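Local coordinates for putative polysaccharide deacetylase (Bdellovibrio bacteriovorus HD100, PDB 5JP6), which probably removes acetyl groups from peptidoglycan as a zinc-dependent carbohydrate esterase of family 4, at residues Q83-A87 with Q88-L92. The protein carries 1 engineered substitution. Numbering follows the deposited sequence.
Sequences QALPA and QDLTL
P86 meets L90 where the chain, leaving helix 71-83 through a short loop, starts the short helix that begins at A87, with P86 as N-cap residue. The carbonyl O of P86 accepts from L90 N at 2.9 Å, with an N-H...O angle of 155°, closing the first turn. One residue on, T91 N is shared between A87 O and Q88 O, both at a longer 3.3 Å, and the bond to A87 O is more bent, at 136°. T91 adds a side-chain bond: a chi1 of 68° turns OG1 back toward the preceding turn, where it donates to Q88 O at a much shorter 2.6 Å, so that this carbonyl is gripped twice. The proline ring of P86 rests against the carboxylate of D89, P86 CG and CD each 3.7 Å from D89 OD2. L85 points toward the turn and brings CD1 to 4.3 Å from L90 CD1, an apolar pair that joins the loop to the short helix. At the surface of the helical region, far from the zinc site, the turn packs against two helices: L90 touches V117 of helix 110-126, whereas L85 and D89 touch V30 and V34 of helix 24-39.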
# COMPACT_ATOMS: atom_id res chain seq x y z
N GLN A 83 -6.95 22.92 6.54
CA GLN A 83 -6.60 23.41 7.89
C GLN A 83 -7.81 23.34 8.83
O GLN A 83 -7.67 23.36 10.04
CB GLN A 83 -6.03 24.84 7.85
CG GLN A 83 -4.60 24.90 7.32
CD GLN A 83 -4.02 26.30 7.33
OE1 GLN A 83 -3.51 26.78 8.35
NE2 GLN A 83 -4.07 26.95 6.21
N ALA A 84 -9.01 23.24 8.27
CA ALA A 84 -10.21 23.15 9.09
C ALA A 84 -10.41 21.75 9.64
O ALA A 84 -11.13 21.57 10.60
CB ALA A 84 -11.42 23.54 8.27
N LEU A 85 -9.77 20.74 9.03
CA LEU A 85 -9.98 19.35 9.45
C LEU A 85 -9.35 19.00 10.80
O LEU A 85 -8.23 19.44 11.10
CB LEU A 85 -9.41 18.39 8.41
CG LEU A 85 -10.13 18.36 7.05
CD1 LEU A 85 -9.38 17.45 6.11
CD2 LEU A 85 -11.59 17.94 7.14
N PRO A 86 -10.04 18.17 11.60
CA PRO A 86 -9.32 17.57 12.72
C PRO A 86 -8.08 16.80 12.24
O PRO A 86 -8.09 16.22 11.14
CB PRO A 86 -10.35 16.60 13.33
CG PRO A 86 -11.66 17.05 12.87
CD PRO A 86 -11.42 17.66 11.50
N ALA A 87 -7.02 16.82 13.04
CA ALA A 87 -5.76 16.24 12.59
C ALA A 87 -5.92 14.78 12.15
O ALA A 87 -5.30 14.37 11.16
CB ALA A 87 -4.68 16.39 13.63
N GLN A 88 -6.73 13.99 12.87
CA GLN A 88 -6.86 12.57 12.50
C GLN A 88 -7.45 12.49 11.06
O GLN A 88 -7.04 11.65 10.25
CB GLN A 88 -7.70 11.74 13.50
CG GLN A 88 -7.75 10.24 13.15
CD GLN A 88 -8.32 9.41 14.24
OE1 GLN A 88 -7.72 9.30 15.30
NE2 GLN A 88 -9.48 8.84 13.99
N ASP A 89 -8.47 13.31 10.76
CA ASP A 89 -9.06 13.33 9.43
C ASP A 89 -8.12 13.85 8.35
O ASP A 89 -8.14 13.36 7.19
CB ASP A 89 -10.34 14.13 9.41
CG ASP A 89 -11.45 13.44 10.13
OD1 ASP A 89 -11.46 12.17 10.12
OD2 ASP A 89 -12.27 14.12 10.78
N LEU A 90 -7.29 14.80 8.73
CA LEU A 90 -6.31 15.35 7.82
C LEU A 90 -5.35 14.24 7.29
O LEU A 90 -4.85 14.31 6.16
CB LEU A 90 -5.52 16.48 8.48
CG LEU A 90 -4.49 17.22 7.63
CD1 LEU A 90 -5.15 17.87 6.41
CD2 LEU A 90 -3.78 18.25 8.50
N THR A 91 -5.13 13.20 8.11
CA THR A 91 -4.27 12.10 7.67
C THR A 91 -4.72 11.47 6.35
O THR A 91 -3.91 10.89 5.63
CB THR A 91 -4.02 10.99 8.72
OG1 THR A 91 -5.21 10.24 8.98
CG2 THR A 91 -3.46 11.61 10.00
N LEU A 92 -6.01 11.57 6.03
CA LEU A 92 -6.52 11.05 4.77
C LEU A 92 -5.86 11.72 3.55
O LEU A 92 -5.78 11.13 2.48
CB LEU A 92 -8.04 11.24 4.72
CG LEU A 92 -8.78 10.57 3.58
CD1 LEU A 92 -8.67 9.05 3.62
CD2 LEU A 92 -10.25 10.97 3.64